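Local atomic coordinates of 2-c-methyl-d-erythritol 2,4-cyclodiphosphate synthase (Plasmodium falciparum, PDB entry 4C81), a protein that catalyses the zinc-dependent cyclisation that releases CMP and forms 2-C-methyl-D-erythritol 2,4-cyclodiphosphate in isoprenoid precursor biosynthesis. Residues I130-I138 against S150-T158. The protein carries 1 engineered substitution. Sequence-based numbering, arbitrary orientation.
Sequences ISNIRKNII and SQISVKGKT. With CDP (cytidine-5'-diphosphate), chain D.
R134 reaches from helix 130-145 to the backbone of V154 on strand 152-157, its NE and NH2 both directed at V154 O. R134 NH2 lies 2.9 Å from V154 O, which takes both donors, and each bond is bent, near 121°, and weak. NE also donates to a water that accepts from V154 N, so the guanidinium serves both polar groups of this edge residue. Its stronger partner is D81 of a second subunit, salt-bridged to NH2, while NH1 bonds T84 there; arginine suits the place because its several N-H groups fan out to all of these, the single NE hydrogen divided between V154 O and the water. The bend at chi3 (-93°) turns the guanidinium toward the strand after CG has passed V154 CG1.

CDP closes the other end of the contact. I130 N donates to cytosine N3 at 3.1 Å and S131 N to O2, backbone donors that match the acceptor edge of the base. Just past the strand, T158 N and OG1 both donate to O2A of the alpha-phosphate, T158 OG1 at 2.6 Å from CDP O2A, and K157 NZ, on the last strand residue, makes a weak bond to O1B. G156 CA sits against I130 CG1 at 3.9 Å, beside the base; glycine, having no side chain, lets the strand backbone pass close to both.

Beneath the helix the packing is aliphatic. V154 is its hub, CG1 meeting I138 CG1 at 3.8 Å and CG2 meeting I130 CG2 at 3.9 Å; beta-branching spreads the two methyls to different helix turns. I152 CG2 and I138 CG1 lie alongside each other, 4.0 Å apart, the two side chains pointing opposite ways.

Helix 130-138 and strand 152-157 run nearly antiparallel, their axes at 162°, as helix and second strand of the beta-alpha-beta unit 114-124, 130-145, 152-157. The chemistry implies that an apolar seam holds them together while their adjoining ends grip the nucleotide at the subunit interface, with R134 tying the seam to the neighbour's D81, itself a CDP ligand.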
loop_
_atom_site.group_PDB
_atom_site.type_symbol
_atom_site.label_atom_id
_atom_site.label_comp_id
_atom_site.label_asym_id
_atom_site.label_seq_id
_atom_site.Cartn_x
_atom_site.Cartn_y
_atom_site.Cartn_z
ATOM N N ILE A 130 -16.614 -1.026 9.597
ATOM C CA ILE A 130 -16.632 0.028 8.577
ATOM C C ILE A 130 -17.866 -0.006 7.667
ATOM O O ILE A 130 -18.396 1.045 7.312
ATOM C CB ILE A 130 -15.346 -0.015 7.694
ATOM C CG1 ILE A 130 -14.090 0.254 8.531
ATOM C CG2 ILE A 130 -15.425 1.008 6.564
ATOM C CD1 ILE A 130 -14.090 1.601 9.222
ATOM N N SER A 131 -18.326 -1.198 7.292
ATOM C CA SER A 131 -19.493 -1.301 6.405
ATOM C C SER A 131 -20.769 -0.715 7.034
ATOM O O SER A 131 -21.653 -0.250 6.312
ATOM C CB SER A 131 -19.718 -2.747 5.946
ATOM O OG SER A 131 -20.139 -3.573 7.010
ATOM N N ASN A 132 -20.855 -0.724 8.364
ATOM C CA ASN A 132 -21.995 -0.123 9.068
ATOM C C ASN A 132 -21.958 1.407 9.105
ATOM O O ASN A 132 -22.994 2.041 9.307
ATOM C CB ASN A 132 -22.091 -0.651 10.506
ATOM C CG ASN A 132 -22.434 -2.138 10.578
ATOM O OD1 ASN A 132 -22.195 -2.785 11.599
ATOM N ND2 ASN A 132 -22.998 -2.680 9.503
ATOM N N ILE A 133 -20.774 1.993 8.923
ATOM C CA ILE A 133 -20.614 3.452 8.963
ATOM C C ILE A 133 -20.057 4.029 7.651
ATOM O O ILE A 133 -19.751 5.226 7.581
ATOM C CB ILE A 133 -19.742 3.904 10.176
ATOM C CG1 ILE A 133 -18.350 3.255 10.147
ATOM C CG2 ILE A 133 -20.453 3.565 11.486
ATOM C CD1 ILE A 133 -17.401 3.780 11.214
ATOM N N ARG A 134 -19.977 3.189 6.615
ATOM C CA ARG A 134 -19.410 3.569 5.315
ATOM C C ARG A 134 -20.065 4.812 4.723
ATOM O O ARG A 134 -19.372 5.741 4.307
ATOM C CB ARG A 134 -19.525 2.411 4.315
ATOM C CG ARG A 134 -19.150 2.789 2.884
ATOM C CD ARG A 134 -19.410 1.675 1.890
ATOM N NE ARG A 134 -18.232 0.837 1.677
ATOM C CZ ARG A 134 -18.117 -0.451 2.006
ATOM N NH1 ARG A 134 -19.117 -1.125 2.575
ATOM N NH2 ARG A 134 -16.981 -1.082 1.741
ATOM N N LYS A 135 -21.396 4.818 4.677
ATOM C CA LYS A 135 -22.146 5.926 4.075
ATOM C C LYS A 135 -21.809 7.262 4.733
ATOM O O LYS A 135 -21.604 8.265 4.048
ATOM C CB LYS A 135 -23.655 5.668 4.163
ATOM C CG LYS A 135 -24.162 4.580 3.225
ATOM N N ASN A 136 -21.749 7.258 6.064
ATOM C CA ASN A 136 -21.421 8.448 6.845
ATOM C C ASN A 136 -19.987 8.916 6.586
ATOM O O ASN A 136 -19.737 10.105 6.394
ATOM C CB ASN A 136 -21.618 8.157 8.340
ATOM C CG ASN A 136 -21.769 9.418 9.182
ATOM O OD1 ASN A 136 -21.435 10.523 8.755
ATOM N ND2 ASN A 136 -22.278 9.248 10.399
ATOM N N ILE A 137 -19.047 7.975 6.581
ATOM C CA ILE A 137 -17.642 8.298 6.319
ATOM C C ILE A 137 -17.486 8.919 4.932
ATOM O O ILE A 137 -16.849 9.965 4.777
ATOM C CB ILE A 137 -16.740 7.049 6.432
ATOM C CG1 ILE A 137 -16.649 6.588 7.886
ATOM C CG2 ILE A 137 -15.337 7.346 5.899
ATOM C CD1 ILE A 137 -15.982 5.241 8.051
ATOM N N ILE A 138 -18.093 8.280 3.935
ATOM C CA ILE A 138 -18.025 8.754 2.553
ATOM C C ILE A 138 -18.654 10.145 2.406
ATOM O O ILE A 138 -18.120 10.999 1.691
ATOM C CB ILE A 138 -18.667 7.739 1.575
ATOM C CG1 ILE A 138 -17.790 6.483 1.476
ATOM C CG2 ILE A 138 -18.854 8.355 0.198
ATOM C CD1 ILE A 138 -18.377 5.386 0.618
ATOM N N SER A 150 -18.920 9.461 -5.509
ATOM C CA SER A 150 -18.473 8.470 -6.492
ATOM C C SER A 150 -16.950 8.418 -6.662
ATOM O O SER A 150 -16.432 7.499 -7.299
ATOM C CB SER A 150 -19.122 8.739 -7.855
ATOM O OG SER A 150 -18.598 9.913 -8.453
ATOM N N GLN A 151 -16.244 9.405 -6.111
ATOM C CA GLN A 151 -14.780 9.436 -6.143
ATOM C C GLN A 151 -14.136 8.828 -4.893
ATOM O O GLN A 151 -12.914 8.884 -4.754
ATOM C CB GLN A 151 -14.293 10.878 -6.301
ATOM C CG GLN A 151 -14.695 11.515 -7.618
ATOM C CD GLN A 151 -14.460 13.012 -7.644
ATOM O OE1 GLN A 151 -15.385 13.795 -7.438
ATOM N NE2 GLN A 151 -13.223 13.418 -7.892
ATOM N N ILE A 152 -14.947 8.261 -3.998
ATOM C CA ILE A 152 -14.469 7.768 -2.697
ATOM C C ILE A 152 -14.843 6.302 -2.459
ATOM O O ILE A 152 -15.986 5.895 -2.675
ATOM C CB ILE A 152 -15.059 8.601 -1.539
ATOM C CG1 ILE A 152 -14.765 10.091 -1.737
ATOM C CG2 ILE A 152 -14.506 8.127 -0.198
ATOM C CD1 ILE A 152 -15.535 10.986 -0.788
ATOM N N SER A 153 -13.862 5.520 -2.011
ATOM C CA SER A 153 -14.079 4.159 -1.538
ATOM C C SER A 153 -13.472 4.028 -0.151
ATOM O O SER A 153 -12.359 4.500 0.089
ATOM C CB SER A 153 -13.418 3.153 -2.473
ATOM O OG SER A 153 -13.373 1.863 -1.887
ATOM N N VAL A 154 -14.212 3.397 0.757
ATOM C CA VAL A 154 -13.689 3.027 2.070
ATOM C C VAL A 154 -14.108 1.590 2.389
ATOM O O VAL A 154 -15.281 1.229 2.256
ATOM C CB VAL A 154 -14.144 4.000 3.180
ATOM C CG1 VAL A 154 -15.659 3.992 3.338
ATOM C CG2 VAL A 154 -13.457 3.656 4.498
ATOM N N LYS A 155 -13.125 0.778 2.780
ATOM C CA LYS A 155 -13.316 -0.649 3.028
ATOM C C LYS A 155 -12.579 -1.023 4.307
ATOM O O LYS A 155 -11.529 -0.446 4.612
ATOM C CB LYS A 155 -12.755 -1.482 1.864
ATOM C CG LYS A 155 -12.926 -0.859 0.478
ATOM C CD LYS A 155 -12.570 -1.831 -0.650
ATOM C CE LYS A 155 -11.077 -2.108 -0.747
ATOM N NZ LYS A 155 -10.271 -0.917 -1.134
ATOM N N GLY A 156 -13.123 -1.997 5.037
ATOM C CA GLY A 156 -12.501 -2.516 6.247
ATOM C C GLY A 156 -12.196 -3.998 6.142
ATOM O O GLY A 156 -12.937 -4.745 5.504
ATOM N N LYS A 157 -11.088 -4.404 6.758
ATOM C CA LYS A 157 -10.677 -5.803 6.855
ATOM C C LYS A 157 -10.151 -6.059 8.258
ATOM O O LYS A 157 -9.436 -5.224 8.809
ATOM C CB LYS A 157 -9.565 -6.105 5.845
ATOM C CG LYS A 157 -9.991 -6.028 4.387
ATOM C CD LYS A 157 -10.812 -7.236 3.960
ATOM C CE LYS A 157 -9.949 -8.482 3.811
ATOM N NZ LYS A 157 -10.634 -9.550 3.038
ATOM N N THR A 158 -10.495 -7.206 8.840
ATOM C CA THR A 158 -9.895 -7.610 10.115
ATOM C C THR A 158 -8.463 -8.085 9.885
ATOM O O THR A 158 -8.010 -8.192 8.744
ATOM C CB THR A 158 -10.675 -8.750 10.816
ATOM O OG1 THR A 158 -10.475 -9.989 10.119
ATOM C CG2 THR A 158 -12.159 -8.430 10.901
HETATM O O3B CDP D . -12.422 -13.330 6.464
HETATM P PB CDP D . -12.793 -12.216 5.346
HETATM O O1B CDP D . -11.694 -12.409 4.205
HETATM O O2B CDP D . -14.163 -12.387 4.797
HETATM O O3A CDP D . -12.500 -10.753 5.961
HETATM P PA CDP D . -12.935 -10.284 7.443
HETATM O O1A CDP D . -13.396 -11.422 8.268
HETATM O O2A CDP D . -11.853 -9.416 7.952
HETATM O "O5'" CDP D . -14.199 -9.336 7.146
HETATM C "C5'" CDP D . -15.182 -9.666 6.155
HETATM C "C4'" CDP D . -15.996 -8.423 5.786
HETATM O "O4'" CDP D . -16.412 -7.794 7.023
HETATM C "C3'" CDP D . -15.126 -7.377 5.093
HETATM O "O3'" CDP D . -15.085 -7.612 3.681
HETATM C "C2'" CDP D . -15.891 -6.097 5.408
HETATM O "O2'" CDP D . -16.991 -5.941 4.506
HETATM C "C1'" CDP D . -16.436 -6.348 6.824
HETATM N N1 CDP D . -15.583 -5.614 7.808
HETATM C C2 CDP D . -15.699 -4.215 7.902
HETATM O O2 CDP D . -16.489 -3.602 7.184
HETATM N N3 CDP D . -14.908 -3.520 8.818
HETATM C C4 CDP D . -14.000 -4.180 9.641
HETATM N N4 CDP D . -13.270 -3.470 10.497
HETATM C C5 CDP D . -13.880 -5.563 9.560
HETATM C C6 CDP D . -14.662 -6.277 8.652
HETATM O O HOH W 1 -16.778 2.212 -0.372
#